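Local coordinates for silicatein alpha (Tethya aurantium, PDB 6ZQ3), which forms a natural hybrid superstructure with silica in sponge spicules, belongs to the papain-like cysteine peptidase family and probably promotes silica deposition, at residues G119-L124 with A200-N205; A135-G140 with S161-A166; V6-K11 with A126-V131. One frame throughout, in Å; residues are numbered along the deposited sequence.

Overall arrangement
All three contacts lie in the sheet-rich half of the papain-like fold, and helix 121-130 takes part in two. Contact 1 uses its first turn and contact 3 its last, their centres about 16 Å apart, while the strand that follows, 134-138, forms contact 2. Contact 2, closest to the middle of the chain, is mostly backbone pairing beside what is probably the active-site cleft; it is partly buried, His165 and Ala166 inside and the bulge end nearer solvent. Contact 1 is partly buried too, one carboxylate gripped by loop amides and an indole N-H, with a water close by. Contact 3 is a surface contact resting on one indole-to-carbonyl bond and thin apolar packing. Contacts 2 and 3 both reach the mixed sheet.

Contact 1: residues G119-L124 with A200-N205; sequences GSESDL and ARNKYN
Gly119 and Asn205 bring their CA atoms to 6.1 Å, and Glu121 and Asn202 approach similarly, their CA atoms 6.5 Å apart, so the start of helix 121-130 runs past an irregular loop without regular backbone pairing. The positive phi of Asn202, Tyr204 and Asn205 accompanies the curl of 202-205 around the side chain of Glu121. Ser120 is the N-cap of the helix: its OG accepts from Asp123 N (3.2 Å), which fixes the first turn that carries Glu121.

The contact is centred on the carboxylate of Glu121. With CG anti to the carbonyl carbon (chi1 -67°) and the chain extended beyond it, the acid reaches into the curl of the loop. Asn205 N donates to OE1 at 2.9 Å and Asn202 N to OE2 at 3.0 Å, one amide for each oxygen; both come from above the carboxylate plane, by 48° and 39° respectively. Trp181 NE1, outside the two segments, also donates to OE2, and the acid is therefore held by three N-H groups in a buried place. These donors would be expected to stabilise its negative charge. A water lies between the loop and the acid: it accepts from Lys203 N at 2.8 Å and sits 2.7 Å from Ala200 O and near OE1. At the margin, Asn202 OD1 comes within 3.9 Å of Glu121 CB.

The Asn205 amide is turned to other partners, OD1 accepting from Ala210 N and ND2 bonding to Ser211 OG, while its ND2 also brushes Gly119 CA. Arg201 points its guanidinium to Tyr180 O. Within the sheet-rich domain of the papain-like fold, the contact thus ties the beginning of helix 121-130 to the loop leaving strand 196-200, with Leu124 packing on Trp181 of strand 180-184 and on Ile169 of strand 165-173.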
loop_
_atom_site.group_PDB
_atom_site.type_symbol
_atom_site.label_atom_id
_atom_site.label_comp_id
_atom_site.label_asym_id
_atom_site.label_seq_id
_atom_site.Cartn_x
_atom_site.Cartn_y
_atom_site.Cartn_z
ATOM N N GLY A 119 -1.216 -4.506 -16.070
ATOM C CA GLY A 119 -1.777 -3.549 -17.030
ATOM C C GLY A 119 -3.299 -3.441 -17.111
ATOM O O GLY A 119 -3.818 -2.568 -17.810
ATOM N N SER A 120 -4.034 -4.294 -16.404
ATOM C CA SER A 120 -5.484 -4.292 -16.521
ATOM C C SER A 120 -6.130 -3.508 -15.394
ATOM O O SER A 120 -6.150 -3.970 -14.251
ATOM C CB SER A 120 -6.046 -5.714 -16.533
ATOM O OG SER A 120 -7.466 -5.663 -16.470
ATOM N N GLU A 121 -6.679 -2.339 -15.737
ATOM C CA GLU A 121 -7.363 -1.468 -14.779
ATOM C C GLU A 121 -8.810 -1.889 -14.493
ATOM O O GLU A 121 -9.397 -1.481 -13.483
ATOM C CB GLU A 121 -7.344 -0.022 -15.273
ATOM C CG GLU A 121 -5.961 0.610 -15.300
ATOM C CD GLU A 121 -6.000 2.104 -15.615
ATOM O OE1 GLU A 121 -5.799 2.462 -16.794
ATOM O OE2 GLU A 121 -6.247 2.923 -14.692
ATOM N N SER A 122 -9.400 -2.679 -15.384
ATOM C CA SER A 122 -10.748 -3.213 -15.140
ATOM C C SER A 122 -10.716 -4.374 -14.128
ATOM O O SER A 122 -11.628 -4.512 -13.327
ATOM C CB SER A 122 -11.379 -3.658 -16.443
ATOM O OG SER A 122 -10.574 -4.650 -17.036
ATOM N N ASP A 123 -9.591 -5.081 -14.101
ATOM C CA ASP A 123 -9.372 -6.146 -13.138
ATOM C C ASP A 123 -9.019 -5.465 -11.813
ATOM O O ASP A 123 -9.426 -5.918 -10.745
ATOM C CB ASP A 123 -8.235 -7.060 -13.590
ATOM N N LEU A 124 -8.257 -4.371 -11.895
ATOM C CA LEU A 124 -7.877 -3.607 -10.717
ATOM C C LEU A 124 -9.130 -3.006 -10.051
ATOM O O LEU A 124 -9.281 -3.071 -8.831
ATOM C CB LEU A 124 -6.860 -2.519 -11.086
ATOM C CG LEU A 124 -6.385 -1.543 -9.996
ATOM C CD1 LEU A 124 -5.955 -2.235 -8.714
ATOM C CD2 LEU A 124 -5.239 -0.694 -10.530
ATOM N N ALA A 200 -4.794 9.223 -12.431
ATOM C CA ALA A 200 -5.594 9.123 -13.664
ATOM C C ALA A 200 -6.099 7.696 -13.861
ATOM O O ALA A 200 -5.323 6.725 -13.855
ATOM C CB ALA A 200 -4.772 9.579 -14.866
ATOM N N ARG A 201 -7.407 7.548 -13.985
ATOM C CA ARG A 201 -7.954 6.220 -14.179
ATOM C C ARG A 201 -8.378 6.015 -15.587
ATOM O O ARG A 201 -9.022 6.883 -16.168
ATOM C CB ARG A 201 -9.162 5.988 -13.288
ATOM C CG ARG A 201 -9.688 4.569 -13.368
ATOM C CD ARG A 201 -10.516 4.229 -12.148
ATOM N NE ARG A 201 -11.933 4.104 -12.467
ATOM C CZ ARG A 201 -12.890 4.949 -12.102
ATOM N NH1 ARG A 201 -14.134 4.693 -12.446
ATOM N NH2 ARG A 201 -12.634 6.033 -11.384
ATOM N N ASN A 202 -8.064 4.837 -16.103
ATOM C CA ASN A 202 -8.444 4.401 -17.454
ATOM C C ASN A 202 -7.744 5.157 -18.559
ATOM O O ASN A 202 -8.244 5.250 -19.669
ATOM C CB ASN A 202 -9.967 4.438 -17.655
ATOM C CG ASN A 202 -10.663 3.247 -17.027
ATOM O OD1 ASN A 202 -10.092 2.153 -16.890
ATOM N ND2 ASN A 202 -11.913 3.447 -16.660
ATOM N N LYS A 203 -6.565 5.679 -18.249
ATOM C CA LYS A 203 -5.756 6.333 -19.245
ATOM C C LYS A 203 -4.663 5.358 -19.608
ATOM O O LYS A 203 -3.486 5.644 -19.482
ATOM C CB LYS A 203 -5.209 7.656 -18.709
ATOM C CG LYS A 203 -6.260 8.742 -18.517
ATOM C CD LYS A 203 -6.986 9.053 -19.823
ATOM C CE LYS A 203 -7.768 10.357 -19.775
ATOM N NZ LYS A 203 -6.860 11.545 -19.735
ATOM N N TYR A 204 -5.068 4.173 -20.044
ATOM C CA TYR A 204 -4.135 3.182 -20.554
ATOM C C TYR A 204 -2.977 2.947 -19.578
ATOM O O TYR A 204 -1.813 2.860 -19.971
ATOM C CB TYR A 204 -3.623 3.641 -21.922
ATOM C CG TYR A 204 -3.089 2.534 -22.797
ATOM C CD1 TYR A 204 -3.956 1.630 -23.407
ATOM C CD2 TYR A 204 -1.716 2.416 -23.041
ATOM C CE1 TYR A 204 -3.474 0.620 -24.226
ATOM C CE2 TYR A 204 -1.213 1.420 -23.858
ATOM C CZ TYR A 204 -2.089 0.513 -24.447
ATOM O OH TYR A 204 -1.579 -0.493 -25.255
ATOM N N ASN A 205 -3.321 2.840 -18.298
ATOM C CA ASN A 205 -2.382 2.482 -17.251
ATOM C C ASN A 205 -1.284 3.515 -17.070
ATOM O O ASN A 205 -0.090 3.191 -17.078
ATOM C CB ASN A 205 -1.777 1.086 -17.492
ATOM C CG ASN A 205 -0.953 0.605 -16.309
ATOM O OD1 ASN A 205 -1.307 0.855 -15.158
ATOM N ND2 ASN A 205 0.167 -0.058 -16.585
HETATM O O HOH W 1 -4.723 5.395 -16.139
#

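Contact 2: residues A135-G140 with S161-A166; sequences AVAIDG and SSLNHA
The amide of Asn164 meets the carboxylate of Asp139 at a steep angle, their planes 77° apart: Asn164 ND2 donates to Asp139 OD1 at 2.9 Å, on the anti side and 29° out of the carboxylate plane. The motif is a classic beta bulge between antiparallel strands 134-138 and 165-173: Asn164 and His165 both face Ile138. The other end of the amide, OD1, accepts from Gly140 N at 2.9 Å. The torsion that puts CG of Asn164 between its backbone N and carbonyl carbon (chi1 52°) brings the amide over to both. The His165 ring meets Trp187 obliquely and bonds through NE2 to Asn185 OD1, with Ser26 alongside, consistent with the triad of papain-like enzymes, here with serine in the cysteine position.

Ala137 and Ala166 share one face, against Met71 of helix 71-80; Ile138 and His165 share the other. Asp139 OD1 also accepts from Glu141 N, and OD2 from Ser159 N; an alanine here would probably leave both amides without their acceptor and the Asn164 side chain freer to turn. Within the bulge, Ile138 O accepts twice, from Asn164 N at 2.7 Å and His165 N at 3.0 Å, while Ile138 N donates to His165 O at 2.6 Å.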
loop_
_atom_site.group_PDB
_atom_site.type_symbol
_atom_site.label_atom_id
_atom_site.label_comp_id
_atom_site.label_asym_id
_atom_site.label_seq_id
_atom_site.Cartn_x
_atom_site.Cartn_y
_atom_site.Cartn_z
ATOM N N ALA A 135 -2.696 -2.946 -2.982
ATOM C CA ALA A 135 -1.383 -2.393 -2.973
ATOM C C ALA A 135 -0.952 -2.270 -4.421
ATOM O O ALA A 135 -1.122 -3.197 -5.211
ATOM C CB ALA A 135 -0.448 -3.287 -2.192
ATOM N N VAL A 136 -0.460 -1.083 -4.771
ATOM C CA VAL A 136 0.121 -0.808 -6.086
ATOM C C VAL A 136 1.505 -0.144 -5.985
ATOM O O VAL A 136 1.913 0.323 -4.926
ATOM C CB VAL A 136 -0.784 0.119 -6.913
ATOM C CG1 VAL A 136 -2.188 -0.462 -7.061
ATOM C CG2 VAL A 136 -0.811 1.528 -6.308
ATOM N N ALA A 137 2.211 -0.119 -7.107
ATOM C CA ALA A 137 3.414 0.691 -7.273
ATOM C C ALA A 137 3.338 1.520 -8.556
ATOM O O ALA A 137 2.787 1.090 -9.578
ATOM C CB ALA A 137 4.647 -0.175 -7.314
ATOM N N ILE A 138 3.927 2.707 -8.499
ATOM C CA ILE A 138 3.879 3.636 -9.619
ATOM C C ILE A 138 5.241 4.210 -9.906
ATOM O O ILE A 138 6.213 3.994 -9.157
ATOM C CB ILE A 138 2.922 4.799 -9.348
ATOM C CG1 ILE A 138 3.392 5.597 -8.137
ATOM C CG2 ILE A 138 1.505 4.284 -9.132
ATOM C CD1 ILE A 138 2.544 6.817 -7.894
ATOM N N ASP A 139 5.284 4.897 -11.040
ATOM C CA ASP A 139 6.297 5.883 -11.337
ATOM C C ASP A 139 5.933 7.211 -10.640
ATOM O O ASP A 139 4.991 7.900 -11.042
ATOM C CB ASP A 139 6.360 6.086 -12.855
ATOM C CG ASP A 139 7.540 6.927 -13.283
ATOM O OD1 ASP A 139 8.371 7.312 -12.415
ATOM O OD2 ASP A 139 7.639 7.188 -14.497
ATOM N N GLY A 140 6.649 7.527 -9.566
ATOM C CA GLY A 140 6.567 8.834 -8.927
ATOM C C GLY A 140 7.828 9.665 -9.134
ATOM O O GLY A 140 8.206 10.433 -8.256
ATOM N N SER A 161 6.224 1.162 -16.615
ATOM C CA SER A 161 7.011 -0.073 -16.479
ATOM C C SER A 161 8.047 -0.061 -15.359
ATOM O O SER A 161 8.160 -1.049 -14.612
ATOM C CB SER A 161 7.704 -0.373 -17.799
ATOM O OG SER A 161 6.769 -0.265 -18.859
ATOM N N SER A 162 8.830 1.019 -15.273
ATOM C CA SER A 162 9.815 1.183 -14.195
ATOM C C SER A 162 9.222 2.063 -13.108
ATOM O O SER A 162 9.139 3.297 -13.240
ATOM C CB SER A 162 11.134 1.776 -14.698
ATOM O OG SER A 162 11.077 3.190 -14.746
ATOM N N LEU A 163 8.845 1.386 -12.028
ATOM C CA LEU A 163 8.058 1.928 -10.951
ATOM C C LEU A 163 8.977 2.086 -9.751
ATOM O O LEU A 163 9.830 1.241 -9.495
ATOM C CB LEU A 163 6.931 0.944 -10.606
ATOM C CG LEU A 163 6.243 0.263 -11.801
ATOM C CD1 LEU A 163 5.601 -1.060 -11.402
ATOM C CD2 LEU A 163 5.234 1.197 -12.452
ATOM N N ASN A 164 8.767 3.138 -8.983
ATOM C CA ASN A 164 9.687 3.473 -7.928
ATOM C C ASN A 164 9.004 3.798 -6.600
ATOM O O ASN A 164 9.678 4.178 -5.637
ATOM C CB ASN A 164 10.509 4.665 -8.395
ATOM C CG ASN A 164 9.631 5.795 -8.878
ATOM O OD1 ASN A 164 8.812 6.313 -8.118
ATOM N ND2 ASN A 164 9.745 6.147 -10.155
ATOM N N HIS A 165 7.685 3.665 -6.525
ATOM C CA HIS A 165 7.003 4.052 -5.287
ATOM C C HIS A 165 5.686 3.308 -5.187
ATOM O O HIS A 165 4.990 3.132 -6.187
ATOM C CB HIS A 165 6.799 5.584 -5.221
ATOM C CG HIS A 165 6.178 6.051 -3.941
ATOM N ND1 HIS A 165 6.890 6.157 -2.766
ATOM C CD2 HIS A 165 4.913 6.442 -3.650
ATOM C CE1 HIS A 165 6.090 6.584 -1.803
ATOM N NE2 HIS A 165 4.886 6.769 -2.315
ATOM N N ALA A 166 5.372 2.867 -3.974
ATOM C CA ALA A 166 4.257 1.981 -3.719
ATOM C C ALA A 166 3.269 2.660 -2.801
ATOM O O ALA A 166 3.661 3.399 -1.894
ATOM C CB ALA A 166 4.744 0.675 -3.075
#

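Contact 3: residues V6-K11 with A126-V131; sequences VDWRTK and AAVANV
Trp8 turns the nitrogen-bearing edge of its indole toward the last turn of helix 121-130, and NE1 donates to Val128 O at 2.7 Å. The oxygen lies only 5° out of the ring plane, so it is met edge-on, although the N-H...O angle of 147° leaves the bond somewhat bent. The neighbouring carbonyl is met by the same edge: Ala129 O lies 3.3 Å from CZ2, also near the ring plane. Two successive carbonyls of the helix's final turn therefore face the indole, Val128 O taking the N-H while Ala129 O lies against a ring carbon. With CG anti to the carbonyl carbon (chi1 -80°), the ring extends from its short 3-10 segment to the helix.

Residues 6-7 form a short strand antiparallel to strand 165-173 of the papain-like sheet, and this contact sets the N-terminal chain against the helix that packs on the same sheet. Val128 contributes to that packing, its side chain touching Ile169 and Tyr172, while its CG1 approaches Trp8 NE1 to 4.1 Å. Val6 packs on Tyr172 too, and its CG2 comes to 4.3 Å from Ala129 CA.

The turn that carries Trp8 is braced locally. Asp7 OD1 accepts from Arg9 N (2.9 Å), an Asx turn, and Asp7 OD2 takes Arg9 NH2 with its syn lone pair in a 2.6 Å salt bridge, lying in the guanidinium plane.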
loop_
_atom_site.group_PDB
_atom_site.type_symbol
_atom_site.label_atom_id
_atom_site.label_comp_id
_atom_site.label_asym_id
_atom_site.label_seq_id
_atom_site.Cartn_x
_atom_site.Cartn_y
_atom_site.Cartn_z
ATOM N N VAL A 6 -16.140 4.143 -5.003
ATOM C CA VAL A 6 -15.985 3.611 -3.654
ATOM C C VAL A 6 -14.938 4.427 -2.914
ATOM O O VAL A 6 -14.099 5.068 -3.519
ATOM C CB VAL A 6 -15.538 2.123 -3.605
ATOM C CG1 VAL A 6 -16.184 1.411 -2.418
ATOM C CG2 VAL A 6 -15.893 1.393 -4.880
ATOM N N ASP A 7 -15.017 4.394 -1.592
ATOM C CA ASP A 7 -13.921 4.766 -0.728
ATOM C C ASP A 7 -14.070 3.871 0.485
ATOM O O ASP A 7 -15.126 3.881 1.134
ATOM C CB ASP A 7 -14.044 6.233 -0.353
ATOM C CG ASP A 7 -13.028 6.667 0.679
ATOM O OD1 ASP A 7 -12.387 5.816 1.324
ATOM O OD2 ASP A 7 -12.877 7.883 0.858
ATOM N N TRP A 8 -13.033 3.094 0.800
ATOM C CA TRP A 8 -13.163 2.044 1.821
ATOM C C TRP A 8 -13.196 2.571 3.256
ATOM O O TRP A 8 -13.416 1.793 4.197
ATOM C CB TRP A 8 -12.073 0.991 1.658
ATOM C CG TRP A 8 -12.407 0.028 0.594
ATOM C CD1 TRP A 8 -11.801 -0.111 -0.614
ATOM C CD2 TRP A 8 -13.471 -0.920 0.623
ATOM N NE1 TRP A 8 -12.418 -1.095 -1.337
ATOM C CE2 TRP A 8 -13.447 -1.608 -0.596
ATOM C CE3 TRP A 8 -14.436 -1.262 1.575
ATOM C CZ2 TRP A 8 -14.354 -2.615 -0.897
ATOM C CZ3 TRP A 8 -15.330 -2.271 1.280
ATOM C CH2 TRP A 8 -15.288 -2.934 0.051
ATOM N N ARG A 9 -13.012 3.884 3.440
ATOM C CA ARG A 9 -13.341 4.484 4.728
ATOM C C ARG A 9 -14.833 4.392 5.012
ATOM O O ARG A 9 -15.259 4.484 6.164
ATOM C CB ARG A 9 -12.915 5.923 4.789
ATOM C CG ARG A 9 -11.423 6.086 4.879
ATOM C CD ARG A 9 -11.059 7.553 4.822
ATOM N NE ARG A 9 -11.462 8.148 3.548
ATOM C CZ ARG A 9 -11.117 9.366 3.152
ATOM N NH1 ARG A 9 -10.365 10.139 3.937
ATOM N NH2 ARG A 9 -11.517 9.805 1.960
ATOM N N THR A 10 -15.627 4.215 3.968
ATOM C CA THR A 10 -17.055 3.989 4.130
ATOM C C THR A 10 -17.357 2.706 4.909
ATOM O O THR A 10 -18.397 2.604 5.559
ATOM C CB THR A 10 -17.718 3.940 2.754
ATOM O OG1 THR A 10 -17.660 5.252 2.198
ATOM C CG2 THR A 10 -19.133 3.563 2.860
ATOM N N LYS A 11 -16.443 1.736 4.831
ATOM C CA LYS A 11 -16.559 0.480 5.552
ATOM C C LYS A 11 -15.607 0.384 6.755
ATOM O O LYS A 11 -15.410 -0.699 7.314
ATOM C CB LYS A 11 -16.336 -0.672 4.575
ATOM C CG LYS A 11 -17.613 -1.425 4.238
ATOM C CD LYS A 11 -18.048 -2.259 5.431
ATOM C CE LYS A 11 -19.053 -3.333 5.050
ATOM N NZ LYS A 11 -19.038 -4.419 6.077
ATOM N N ALA A 126 -12.235 -4.101 -10.367
ATOM C CA ALA A 126 -12.955 -5.243 -9.832
ATOM C C ALA A 126 -12.372 -5.678 -8.482
ATOM O O ALA A 126 -13.118 -5.996 -7.559
ATOM C CB ALA A 126 -12.957 -6.391 -10.845
ATOM N N ALA A 127 -11.047 -5.676 -8.343
ATOM C CA ALA A 127 -10.420 -6.020 -7.050
ATOM C C ALA A 127 -10.781 -5.018 -5.978
ATOM O O ALA A 127 -11.139 -5.394 -4.864
ATOM C CB ALA A 127 -8.920 -6.106 -7.179
ATOM N N VAL A 128 -10.716 -3.737 -6.341
ATOM C CA VAL A 128 -10.888 -2.653 -5.377
ATOM C C VAL A 128 -12.336 -2.553 -4.901
ATOM O O VAL A 128 -12.597 -2.316 -3.713
ATOM C CB VAL A 128 -10.418 -1.298 -5.953
ATOM C CG1 VAL A 128 -10.659 -0.201 -4.945
ATOM C CG2 VAL A 128 -8.935 -1.339 -6.324
ATOM N N ALA A 129 -13.268 -2.731 -5.829
ATOM C CA ALA A 129 -14.694 -2.701 -5.505
ATOM C C ALA A 129 -15.138 -3.904 -4.685
ATOM O O ALA A 129 -15.798 -3.762 -3.668
ATOM C CB ALA A 129 -15.512 -2.639 -6.786
ATOM N N ASN A 130 -14.764 -5.088 -5.146
ATOM C CA ASN A 130 -15.293 -6.347 -4.624
ATOM C C ASN A 130 -14.481 -6.998 -3.497
ATOM O O ASN A 130 -15.013 -7.814 -2.744
ATOM C CB ASN A 130 -15.467 -7.339 -5.785
ATOM N N VAL A 131 -13.202 -6.651 -3.368
ATOM C CA VAL A 131 -12.344 -7.281 -2.343
ATOM C C VAL A 131 -11.878 -6.283 -1.263
ATOM O O VAL A 131 -12.039 -6.531 -0.054
ATOM C CB VAL A 131 -11.115 -7.973 -2.977
ATOM C CG1 VAL A 131 -10.420 -8.827 -1.940
ATOM C CG2 VAL A 131 -11.509 -8.825 -4.192
#